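Local coordinates for protein biliverdin reductase (Synechocystis sp., PDB 5B3T) that reduces the open-chain tetrapyrrole biliverdin, very probably to bilirubin, with NAD(P)H as the reductant held by a Rossmann-fold domain, at residues G22-R27 with G285-D290; E30-R33 with R37-L40. One frame throughout, in Å; residues are numbered along the deposited sequence.

Both contacts use helix 23-34, and each meets a different neighbour of it. Contact 1 lies at the start of the helix, where residues 22-27 pack against helix 283-300, which comes from far along the chain; contact 2 lies near its end, where residues 30-33 meet the strand that follows almost at once. Contact 1 is apolar on its inner side and polar toward a phosphate ion beside the NADP(+) site, whereas contact 2 turns on one hydroxyl-to-carbonyl bond between buried residues, with charged side chains at its margin. Both are partly buried, contact 2 farther from the chain's centre, at an outermost strand of the parallel sheet. Arg-288 and Val-31 touch, so the two meet at one point.

Contact 1 of 2, residues G22-R27 with G285-D290; sequences GYAAQR and GLFRQD. With PO4 (phosphate ion), chain C; PO4 (phosphate ion), chain E.
The ring of Phe-287 reaches across to residues 23-27 of helix 23-34 and overlaps three of them: CZ lies 3.7 Å from Ala-24 CB, CD2 packs on Arg-27 CB, and CE2 comes 3.8 Å from Tyr-23 CE1, at the edge of the tyrosine ring. Alanine suits its place because its single methyl lets the phenylalanine close in between the short helical segments, whose axes approach to 10.4 Å and cross at -58°. With CG anti to the backbone N (chi1 -180°), the Tyr-23 ring lies against Arg-27, whose CG sits 3.5 Å above one face, toward the rim. The bend of Arg-27 at chi2 brings NE back to Tyr-23 OH, a nearly straight bond of 3.1 Å in the guanidinium plane. The same OH donates to O4 of a phosphate ion at 2.6 Å, probably from the crystallisation liquor and also held by Arg-283 NE and Arg-284 N; extended Arg-288 binds a second phosphate through NH1 and NH2. A phenylalanine in place of Tyr-23 would probably leave Arg-27 NE without this acceptor. Gly-22 is the N-cap, and Tyr-23 and Ala-24 are NADP(+)-binding residues, the cofactor being absent here, consistent with the glycine-rich GxGxxA turn opening a Rossmann fold's first helix.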
loop_
_atom_site.group_PDB
_atom_site.type_symbol
_atom_site.label_atom_id
_atom_site.label_comp_id
_atom_site.label_asym_id
_atom_site.label_seq_id
_atom_site.Cartn_x
_atom_site.Cartn_y
_atom_site.Cartn_z
ATOM N N GLY A 22 1.017 -12.790 1.343
ATOM C CA GLY A 22 0.114 -12.368 0.293
ATOM C C GLY A 22 0.832 -11.985 -0.987
ATOM O O GLY A 22 1.962 -12.402 -1.252
ATOM N N TYR A 23 0.156 -11.156 -1.787
ATOM C CA TYR A 23 0.645 -10.844 -3.127
ATOM C C TYR A 23 1.989 -10.126 -3.080
ATOM O O TYR A 23 2.926 -10.494 -3.798
ATOM C CB TYR A 23 -0.388 -10.000 -3.878
ATOM C CG TYR A 23 0.036 -9.635 -5.284
ATOM C CD1 TYR A 23 0.790 -8.494 -5.532
ATOM C CD2 TYR A 23 -0.313 -10.435 -6.363
ATOM C CE1 TYR A 23 1.182 -8.162 -6.811
ATOM C CE2 TYR A 23 0.075 -10.110 -7.648
ATOM C CZ TYR A 23 0.823 -8.972 -7.865
ATOM O OH TYR A 23 1.213 -8.640 -9.141
ATOM N N ALA A 24 2.097 -9.082 -2.255
ATOM C CA ALA A 24 3.342 -8.324 -2.191
ATOM C C ALA A 24 4.491 -9.199 -1.706
ATOM O O ALA A 24 5.607 -9.118 -2.231
ATOM C CB ALA A 24 3.170 -7.104 -1.285
ATOM N N ALA A 25 4.233 -10.051 -0.711
ATOM C CA ALA A 25 5.270 -10.946 -0.212
ATOM C C ALA A 25 5.716 -11.928 -1.289
ATOM O O ALA A 25 6.910 -12.223 -1.412
ATOM C CB ALA A 25 4.764 -11.696 1.019
ATOM N N GLN A 26 4.771 -12.442 -2.078
ATOM C CA GLN A 26 5.115 -13.415 -3.109
ATOM C C GLN A 26 5.952 -12.777 -4.213
ATOM O O GLN A 26 6.946 -13.358 -4.662
ATOM C CB GLN A 26 3.842 -14.043 -3.679
ATOM C CG GLN A 26 3.113 -14.942 -2.691
ATOM C CD GLN A 26 1.730 -15.350 -3.167
ATOM O OE1 GLN A 26 1.502 -15.538 -4.362
ATOM N NE2 GLN A 26 0.797 -15.484 -2.230
ATOM N N ARG A 27 5.565 -11.579 -4.663
ATOM C CA ARG A 27 6.337 -10.891 -5.695
ATOM C C ARG A 27 7.749 -10.580 -5.216
ATOM O O ARG A 27 8.717 -10.758 -5.965
ATOM C CB ARG A 27 5.625 -9.607 -6.122
ATOM C CG ARG A 27 4.298 -9.837 -6.822
ATOM C CD ARG A 27 4.467 -10.805 -7.975
ATOM N NE ARG A 27 3.288 -10.860 -8.832
ATOM C CZ ARG A 27 3.045 -11.839 -9.698
ATOM N NH1 ARG A 27 3.897 -12.850 -9.804
ATOM N NH2 ARG A 27 1.950 -11.816 -10.444
ATOM N N GLY A 285 6.309 -6.354 -12.765
ATOM C CA GLY A 285 7.446 -5.588 -13.243
ATOM C C GLY A 285 7.824 -4.462 -12.302
ATOM O O GLY A 285 9.008 -4.193 -12.086
ATOM N N LEU A 286 6.825 -3.793 -11.721
ATOM C CA LEU A 286 7.107 -2.689 -10.808
ATOM C C LEU A 286 7.708 -3.189 -9.501
ATOM O O LEU A 286 8.600 -2.543 -8.937
ATOM C CB LEU A 286 5.835 -1.883 -10.544
ATOM C CG LEU A 286 5.276 -1.104 -11.736
ATOM C CD1 LEU A 286 3.845 -0.664 -11.465
ATOM C CD2 LEU A 286 6.159 0.096 -12.052
ATOM N N PHE A 287 7.229 -4.331 -8.996
ATOM C CA PHE A 287 7.839 -4.916 -7.804
ATOM C C PHE A 287 9.281 -5.323 -8.069
ATOM O O PHE A 287 10.150 -5.147 -7.207
ATOM C CB PHE A 287 7.031 -6.124 -7.324
ATOM C CG PHE A 287 5.999 -5.792 -6.283
ATOM C CD1 PHE A 287 6.383 -5.345 -5.029
ATOM C CD2 PHE A 287 4.649 -5.942 -6.551
ATOM C CE1 PHE A 287 5.439 -5.040 -4.064
ATOM C CE2 PHE A 287 3.696 -5.640 -5.588
ATOM C CZ PHE A 287 4.092 -5.188 -4.344
ATOM N N ARG A 288 9.554 -5.875 -9.254
ATOM C CA ARG A 288 10.911 -6.312 -9.565
ATOM C C ARG A 288 11.869 -5.130 -9.640
ATOM O O ARG A 288 12.964 -5.171 -9.068
ATOM C CB ARG A 288 10.931 -7.103 -10.873
ATOM C CG ARG A 288 12.335 -7.551 -11.264
ATOM C CD ARG A 288 12.336 -8.461 -12.475
ATOM N NE ARG A 288 13.689 -8.902 -12.800
ATOM C CZ ARG A 288 13.973 -9.982 -13.521
ATOM N NH1 ARG A 288 12.995 -10.741 -13.997
ATOM N NH2 ARG A 288 15.236 -10.305 -13.763
ATOM N N GLN A 289 11.474 -4.066 -10.345
ATOM C CA GLN A 289 12.329 -2.884 -10.430
ATOM C C GLN A 289 12.598 -2.298 -9.050
ATOM O O GLN A 289 13.724 -1.886 -8.751
ATOM C CB GLN A 289 11.694 -1.833 -11.342
ATOM C CG GLN A 289 11.513 -2.283 -12.786
ATOM C CD GLN A 289 12.752 -2.962 -13.344
ATOM O OE1 GLN A 289 12.702 -4.116 -13.772
ATOM N NE2 GLN A 289 13.871 -2.248 -13.341
ATOM N N ASP A 290 11.576 -2.256 -8.192
ATOM C CA ASP A 290 11.772 -1.720 -6.849
ATOM C C ASP A 290 12.678 -2.622 -6.021
ATOM O O ASP A 290 13.566 -2.135 -5.313
ATOM C CB ASP A 290 10.430 -1.527 -6.153
ATOM C CG ASP A 290 10.563 -0.781 -4.841
ATOM O OD1 ASP A 290 10.677 0.463 -4.875
ATOM O OD2 ASP A 290 10.563 -1.438 -3.779
HETATM P P PO4 C . 0.031 -8.310 -12.269
HETATM O O1 PO4 C . -0.739 -8.772 -13.479
HETATM O O2 PO4 C . 1.513 -8.481 -12.498
HETATM O O3 PO4 C . -0.265 -6.853 -12.021
HETATM O O4 PO4 C . -0.386 -9.132 -11.073
HETATM P P PO4 E . 15.241 -13.588 -15.513
HETATM O O1 PO4 E . 15.431 -13.699 -17.007
HETATM O O2 PO4 E . 15.627 -14.892 -14.857
HETATM O O3 PO4 E . 13.794 -13.282 -15.209
HETATM O O4 PO4 E . 16.112 -12.476 -14.978
#

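Contact 2 of 2, residues E30-R33 with R37-L40; sequences EVFR and RSQL
Ser-38 OG donates a hydrogen bond to the backbone O of Phe-32, 2.6 Å away, and the same hydroxyl lies 3.5 Å from Phe-32 CD1. It thus meets one residue twice, through its carbonyl and at the edge of its ring, close to the ring plane. The bond comes in on a lone pair of the carbonyl oxygen and in the carbonyl plane, at a C=O...O angle of 116°. A chi1 of 52° places OG between the backbone N and the carbonyl carbon of Ser-38, turning it to the helix. Serine suits this spot: it is small enough to fit where the two CA atoms, of Phe-32 and Ser-38, are 5.5 Å apart, and its hydroxyl gives the carbonyl of the buried Phe-32, near the end of the helix, a donor.

Around this pair, Phe-32 also packs on Val-16 of strand 14-19, its large apolar ring suiting a place between helix and sheet, while Thr-291 and Leu-295 of helix 283-300 touch Phe-32 and Ser-38 respectively. Farther out, Arg-37 forms salt bridges with Asp-35 in the turn and with Asp-296, its long chain spanning from the turn to that helix. Backbone hydrogen bonds join Gln-39 to Val-14 and Val-16 of the parallel strand 14-19. Through Phe-32 and Ser-38, helix 23-34 packs onto the parallel sheet where the chain turns into strand 38-44, completing the first beta-alpha-beta crossover of the Rossmann fold.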
loop_
_atom_site.group_PDB
_atom_site.type_symbol
_atom_site.label_atom_id
_atom_site.label_comp_id
_atom_site.label_asym_id
_atom_site.label_seq_id
_atom_site.Cartn_x
_atom_site.Cartn_y
_atom_site.Cartn_z
ATOM N N GLU A 30 9.780 -13.838 -5.113
ATOM C CA GLU A 30 10.188 -14.310 -6.433
ATOM C C GLU A 30 11.473 -13.630 -6.893
ATOM O O GLU A 30 12.375 -14.289 -7.425
ATOM C CB GLU A 30 9.061 -14.087 -7.441
ATOM C CG GLU A 30 7.852 -14.992 -7.231
ATOM C CD GLU A 30 6.660 -14.600 -8.086
ATOM O OE1 GLU A 30 6.633 -13.461 -8.597
ATOM O OE2 GLU A 30 5.747 -15.436 -8.247
ATOM N N VAL A 31 11.587 -12.319 -6.680
ATOM C CA VAL A 31 12.759 -11.592 -7.159
ATOM C C VAL A 31 13.955 -11.806 -6.237
ATOM O O VAL A 31 15.094 -11.923 -6.703
ATOM C CB VAL A 31 12.423 -10.098 -7.325
ATOM C CG1 VAL A 31 13.648 -9.324 -7.796
ATOM C CG2 VAL A 31 11.264 -9.918 -8.301
ATOM N N PHE A 32 13.725 -11.853 -4.922
ATOM C CA PHE A 32 14.823 -12.082 -3.986
ATOM C C PHE A 32 15.510 -13.414 -4.249
ATOM O O PHE A 32 16.741 -13.513 -4.171
ATOM C CB PHE A 32 14.314 -12.021 -2.545
ATOM C CG PHE A 32 14.186 -10.630 -2.008
ATOM C CD1 PHE A 32 15.206 -9.717 -2.182
ATOM C CD2 PHE A 32 13.046 -10.238 -1.325
ATOM C CE1 PHE A 32 15.100 -8.435 -1.688
ATOM C CE2 PHE A 32 12.935 -8.955 -0.829
ATOM C CZ PHE A 32 13.962 -8.053 -1.010
ATOM N N ARG A 33 14.709 -14.400 -4.587
ATOM C CA ARG A 33 15.209 -15.710 -4.916
ATOM C C ARG A 33 15.985 -15.724 -6.229
ATOM O O ARG A 33 17.040 -16.255 -6.311
ATOM C CB ARG A 33 14.081 -16.747 -4.987
ATOM C CG ARG A 33 14.554 -18.168 -5.197
ATOM C CD ARG A 33 13.455 -19.210 -5.281
ATOM N NE ARG A 33 12.321 -18.795 -6.101
ATOM C CZ ARG A 33 11.252 -19.546 -6.370
ATOM N NH1 ARG A 33 11.196 -20.805 -5.920
ATOM N NH2 ARG A 33 10.268 -19.051 -7.109
ATOM N N ARG A 37 22.155 -11.474 -5.797
ATOM C CA ARG A 37 22.619 -10.629 -4.706
ATOM C C ARG A 37 21.872 -10.879 -3.403
ATOM O O ARG A 37 22.240 -10.293 -2.379
ATOM C CB ARG A 37 22.488 -9.153 -5.094
ATOM C CG ARG A 37 23.350 -8.729 -6.275
ATOM C CD ARG A 37 22.955 -7.345 -6.778
ATOM N NE ARG A 37 21.654 -7.357 -7.443
ATOM C CZ ARG A 37 21.011 -6.268 -7.854
ATOM N NH1 ARG A 37 21.545 -5.068 -7.667
ATOM N NH2 ARG A 37 19.832 -6.379 -8.452
ATOM N N SER A 38 20.846 -11.726 -3.408
ATOM C CA SER A 38 19.998 -11.899 -2.238
ATOM C C SER A 38 19.659 -13.370 -2.048
ATOM O O SER A 38 19.808 -14.194 -2.957
ATOM C CB SER A 38 18.716 -11.063 -2.346
ATOM O OG SER A 38 18.055 -11.297 -3.577
ATOM N N GLN A 39 19.183 -13.683 -0.844
ATOM C CA GLN A 39 18.848 -15.045 -0.444
ATOM C C GLN A 39 17.668 -14.990 0.514
ATOM O O GLN A 39 17.729 -14.293 1.532
ATOM C CB GLN A 39 20.049 -15.727 0.220
ATOM C CG GLN A 39 19.786 -17.141 0.710
ATOM C CD GLN A 39 19.669 -18.141 -0.421
ATOM O OE1 GLN A 39 20.315 -18.000 -1.459
ATOM N NE2 GLN A 39 18.848 -19.166 -0.222
ATOM N N LEU A 40 16.601 -15.716 0.192
ATOM C CA LEU A 40 15.439 -15.802 1.068
ATOM C C LEU A 40 15.707 -16.846 2.148
ATOM O O LEU A 40 15.937 -18.021 1.840
ATOM C CB LEU A 40 14.190 -16.151 0.258
ATOM C CG LEU A 40 12.876 -16.430 0.990
ATOM C CD1 LEU A 40 12.489 -15.265 1.884
ATOM C CD2 LEU A 40 11.765 -16.733 -0.008
#